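Local coordinates for protein dihydropteridine reductase (Caenorhabditis elegans, PDB 1OOE) that probably reduces quinonoid dihydrobiopterin to tetrahydrobiopterin with NADH or NADPH, as a homodimeric member of the short-chain dehydrogenase/reductase family, at residues 5-10 / 29-34; 18-23 / 36-41. One frame throughout, in Å; residues are numbered along the deposited sequence. Where two conformers were deposited one is given.

Contact 1 joins the two parallel strands, 4-9 and 28-34, of the first beta-alpha-beta unit of the Rossmann-type domain, inside the central sheet; contact 2 sets the connecting helix 14-25 of that unit against the loop that follows it and leads to strand 43-46. Along the chain the segments alternate, in the order 5-10, 18-23, 29-34, 36-41, and the two contact centres lie about 7 Å apart. They meet directly where L20 packs on V30 and A41 on N32. Together they frame the glycine-rich turn after strand 4-9, which in this family probably receives the dinucleotide cofactor.

Contact 1: 5-10 / 29-34; sequences KVIVYG and TVLNID
V6 and V8 each use both backbone N-H and C=O to pair with segment 29-34, and G10 adds a bond at the far end. V6 N donates to T29 O, and V6 O accepts from L31 N in a nearly straight bond of 2.9 Å. V8 N reaches L31 O at 2.8 Å, V8 O takes I33 N, and G10 N closes the series on I33 O. The I33 N donor stands 27° off the carbonyl plane of V8, whereas the other four approach their acceptors nearly along the C=O axis.

I33 meets both I7 and Y9 on the face it shares with them. With CG2 anti to the backbone N, this branch sits over the centre of the Y9 ring, 3.9 Å from its centroid and 3° from the normal, a CH-pi contact, while the other branch carries CD1 to I7 CG2 at 3.6 Å. On the reverse face V30 has two conformers; in one of them, and so only provisionally, CG1 meets V8 CG2 at 3.8 Å and CG2 meets V6 CG2 at 3.9 Å.

Strands 4-9 and 28-34 are the parallel strands of the first right-handed beta-alpha-beta crossover of the Rossmann fold, whose glycine-rich turn probably binds the dinucleotide. G10 opens that turn; at its backbone angles a CB would press on the carbonyl O of Y9, which by itself calls for glycine, and D34 OD2 lies 3.2 Å from its CA. D34 OD2 is itself tied to the backbone N of K12 in the turn, and N32 ND2 bonds to N44 OD1.

Farther out, helices 53-68 and 93-118 cover the Y9 and I33 face, and F23 and L20 of helix 14-25 lie against V30 on the other. Strand 73-78 continues the sheet beyond strand 4-9 through backbone bonds from I7 and Y9.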
# COMPACT_ATOMS: atom_id res chain seq x y z
N LYS A 5 5.46 1.12 30.61
CA LYS A 5 5.95 0.11 29.67
C LYS A 5 5.77 0.59 28.24
O LYS A 5 4.80 1.28 27.93
CB LYS A 5 5.20 -1.21 29.85
CG LYS A 5 5.32 -1.85 31.23
CD LYS A 5 4.47 -3.11 31.32
CE LYS A 5 4.52 -3.75 32.71
NZ LYS A 5 3.92 -2.90 33.77
N VAL A 6 6.72 0.24 27.37
CA VAL A 6 6.64 0.61 25.97
C VAL A 6 7.15 -0.54 25.10
O VAL A 6 7.97 -1.35 25.53
CB VAL A 6 7.46 1.89 25.64
CG1 VAL A 6 6.87 3.09 26.37
CG2 VAL A 6 8.91 1.70 26.01
N ILE A 7 6.62 -0.61 23.88
CA ILE A 7 7.02 -1.63 22.92
C ILE A 7 7.78 -0.96 21.79
O ILE A 7 7.35 0.06 21.25
CB ILE A 7 5.78 -2.33 22.32
CG1 ILE A 7 5.08 -3.17 23.39
CG2 ILE A 7 6.19 -3.19 21.11
CD1 ILE A 7 3.77 -3.77 22.93
N VAL A 8 8.94 -1.52 21.44
CA VAL A 8 9.74 -1.00 20.34
C VAL A 8 9.83 -2.12 19.31
O VAL A 8 10.50 -3.13 19.53
CB VAL A 8 11.18 -0.61 20.79
CG1 VAL A 8 11.98 -0.12 19.58
CG2 VAL A 8 11.12 0.48 21.84
N TYR A 9 9.13 -1.93 18.19
CA TYR A 9 9.10 -2.89 17.10
C TYR A 9 10.23 -2.44 16.18
O TYR A 9 10.11 -1.44 15.47
CB TYR A 9 7.75 -2.79 16.40
CG TYR A 9 7.33 -3.98 15.56
CD1 TYR A 9 8.23 -4.60 14.69
CD2 TYR A 9 6.02 -4.45 15.60
CE1 TYR A 9 7.82 -5.66 13.87
CE2 TYR A 9 5.60 -5.50 14.78
CZ TYR A 9 6.50 -6.10 13.92
OH TYR A 9 6.07 -7.11 13.10
N GLY A 10 11.34 -3.17 16.21
CA GLY A 10 12.51 -2.84 15.42
C GLY A 10 13.63 -2.35 16.33
O GLY A 10 14.43 -1.50 15.96
N THR A 29 9.94 0.14 31.32
CA THR A 29 10.20 -1.27 31.06
C THR A 29 10.04 -1.31 29.55
O THR A 29 9.08 -0.75 29.02
CB THR A 29 9.12 -2.17 31.69
OG1 THR A 29 9.14 -2.02 33.11
CG2 THR A 29 9.36 -3.63 31.32
N VAL A 30 10.97 -1.95 28.85
CA VAL A 30 10.89 -1.98 27.39
C VAL A 30 10.83 -3.37 26.77
O VAL A 30 11.65 -4.25 27.06
CB VAL A 30 12.07 -1.22 26.76
CG1 VAL A 30 11.88 -1.12 25.25
CG2 VAL A 30 12.19 0.17 27.38
N LEU A 31 9.85 -3.56 25.90
CA LEU A 31 9.69 -4.83 25.20
C LEU A 31 10.16 -4.63 23.77
O LEU A 31 9.71 -3.71 23.08
CB LEU A 31 8.22 -5.27 25.20
CG LEU A 31 7.58 -5.63 26.54
CD1 LEU A 31 7.32 -4.38 27.36
CD2 LEU A 31 6.27 -6.37 26.28
N ASN A 32 11.07 -5.49 23.32
CA ASN A 32 11.59 -5.42 21.96
C ASN A 32 10.97 -6.50 21.08
O ASN A 32 10.83 -7.65 21.49
CB ASN A 32 13.11 -5.60 21.95
CG ASN A 32 13.66 -5.86 20.55
OD1 ASN A 32 13.60 -4.99 19.68
ND2 ASN A 32 14.18 -7.06 20.33
N ILE A 33 10.60 -6.12 19.86
CA ILE A 33 10.03 -7.05 18.90
C ILE A 33 10.93 -6.94 17.67
O ILE A 33 10.99 -5.88 17.04
CB ILE A 33 8.59 -6.67 18.50
CG1 ILE A 33 7.66 -6.74 19.72
CG2 ILE A 33 8.09 -7.61 17.41
CD1 ILE A 33 6.22 -6.34 19.43
N ASP A 34 11.63 -8.02 17.34
CA ASP A 34 12.51 -7.99 16.17
C ASP A 34 12.91 -9.40 15.77
O ASP A 34 12.48 -10.38 16.39
CB ASP A 34 13.76 -7.16 16.47
CG ASP A 34 14.25 -6.39 15.25
OD1 ASP A 34 14.29 -6.97 14.15
OD2 ASP A 34 14.60 -5.20 15.40

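Contact 2: 18-23 / 36-41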
# COMPACT_ATOMS: atom_id res chain seq x y z
N ALA A 18 18.28 3.07 19.86
CA ALA A 18 18.42 4.36 20.53
C ALA A 18 17.17 4.67 21.36
O ALA A 18 17.27 5.14 22.49
CB ALA A 18 18.64 5.47 19.50
N ILE A 19 16.01 4.40 20.78
CA ILE A 19 14.74 4.64 21.46
C ILE A 19 14.63 3.73 22.68
O ILE A 19 14.28 4.18 23.77
CB ILE A 19 13.54 4.39 20.51
CG1 ILE A 19 13.56 5.45 19.40
CG2 ILE A 19 12.22 4.45 21.28
CD1 ILE A 19 12.63 5.14 18.25
N LEU A 20 14.93 2.45 22.50
CA LEU A 20 14.87 1.48 23.58
C LEU A 20 15.78 1.89 24.74
O LEU A 20 15.35 1.91 25.90
CB LEU A 20 15.26 0.09 23.07
CG LEU A 20 15.13 -1.11 24.02
CD1 LEU A 20 15.02 -2.40 23.21
CD2 LEU A 20 16.33 -1.16 24.96
N GLU A 21 17.02 2.24 24.43
CA GLU A 21 17.96 2.66 25.46
C GLU A 21 17.49 3.92 26.19
O GLU A 21 17.61 4.03 27.41
CB GLU A 21 19.35 2.92 24.85
CG GLU A 21 20.09 1.68 24.38
CD GLU A 21 20.30 0.67 25.50
OE1 GLU A 21 20.41 1.09 26.67
OE2 GLU A 21 20.38 -0.54 25.20
N PHE A 22 16.96 4.87 25.43
CA PHE A 22 16.50 6.13 26.00
C PHE A 22 15.35 5.95 26.99
O PHE A 22 15.36 6.53 28.07
CB PHE A 22 16.08 7.09 24.89
CG PHE A 22 15.82 8.49 25.36
CD1 PHE A 22 16.87 9.30 25.80
CD2 PHE A 22 14.53 9.01 25.38
CE1 PHE A 22 16.64 10.60 26.24
CE2 PHE A 22 14.29 10.31 25.83
CZ PHE A 22 15.34 11.10 26.26
N PHE A 23 14.34 5.16 26.62
CA PHE A 23 13.22 4.95 27.53
C PHE A 23 13.64 4.17 28.76
O PHE A 23 13.16 4.43 29.87
CB PHE A 23 12.07 4.23 26.81
CG PHE A 23 11.14 5.16 26.07
CD1 PHE A 23 11.55 5.77 24.89
CD2 PHE A 23 9.88 5.45 26.58
CE1 PHE A 23 10.72 6.68 24.23
CE2 PHE A 23 9.04 6.36 25.93
CZ PHE A 23 9.46 6.97 24.75
N SER A 36 15.73 -10.71 16.09
CA SER A 36 16.66 -11.24 17.08
C SER A 36 16.48 -10.46 18.37
O SER A 36 15.84 -9.41 18.38
CB SER A 36 18.12 -11.13 16.59
OG SER A 36 18.52 -9.79 16.41
N ALA A 37 17.03 -10.98 19.45
CA ALA A 37 16.89 -10.33 20.74
C ALA A 37 17.86 -9.19 21.01
O ALA A 37 18.99 -9.18 20.51
CB ALA A 37 17.00 -11.36 21.85
N ASN A 38 17.39 -8.22 21.79
CA ASN A 38 18.20 -7.09 22.21
C ASN A 38 18.40 -7.40 23.69
O ASN A 38 17.47 -7.28 24.48
CB ASN A 38 17.43 -5.78 22.06
CG ASN A 38 18.27 -4.56 22.41
OD1 ASN A 38 18.99 -4.56 23.41
ND2 ASN A 38 18.17 -3.51 21.60
N ASP A 39 19.61 -7.82 24.06
CA ASP A 39 19.86 -8.19 25.45
C ASP A 39 19.70 -7.05 26.46
O ASP A 39 19.87 -7.27 27.67
CB ASP A 39 21.24 -8.83 25.60
CG ASP A 39 22.35 -7.96 25.06
OD1 ASP A 39 22.26 -6.73 25.18
OD2 ASP A 39 23.33 -8.53 24.52
N GLN A 40 19.37 -5.86 25.99
CA GLN A 40 19.18 -4.72 26.88
C GLN A 40 17.70 -4.55 27.24
O GLN A 40 17.36 -3.84 28.18
CB GLN A 40 19.72 -3.44 26.24
CG GLN A 40 21.22 -3.46 25.99
CD GLN A 40 22.01 -3.80 27.24
OE1 GLN A 40 21.95 -3.09 28.25
NE2 GLN A 40 22.75 -4.90 27.19
N ALA A 41 16.83 -5.20 26.47
CA ALA A 41 15.39 -5.11 26.70
C ALA A 41 14.95 -5.98 27.88
O ALA A 41 15.60 -6.97 28.21
CB ALA A 41 14.64 -5.53 25.45
O HOH W 1 19.81 -1.15 22.75
O HOH W 2 20.94 -0.79 28.61
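L20 makes the apolar part of the contact, its CD1 methyl facing A41 CB at 3.9 Å and N38 ND2 at 3.7 Å. Its CG lies anti to the backbone N (chi1 -174°), and from helix 14-25 it reaches the loop with that methyl; V30 and N32 of strand 28-34 lie beneath it.

Within the loop, polar bonds fix the shape. N38 to A41 form a type I beta turn closed by A41 N on N38 O, and N38 OD1 accepts from Q40 N at 2.9 Å, in the carbonyl plane and on a lone pair, making an Asx turn. Q40 NE2 then bonds to D39 OD1, reaching it from above the carboxylate plane. N38 ND2 bonds to G11 O, tying this loop to the glycine-rich turn.

Two waters carry the polar link between the segments. One donates to E21 OE2 (2.6 Å) and accepts from N38 ND2; the other donates both to E21 OE1 and to Q40 OE1. The E21 chain, bent at chi2 (-58°), also brings OE2 to 3.1 Å from Q40 CG.

With an alanine at N38 the side-chain acceptor of Q40 N and the donor to G11 O and the water are gone, and the loop is likely to be attached less firmly to the glycine-rich turn, although the backbone bond of the beta turn would remain.

E21 OE1 and Q40 OE1 are both acceptors and cannot bond each other, so the second water supplies the hydrogens between them.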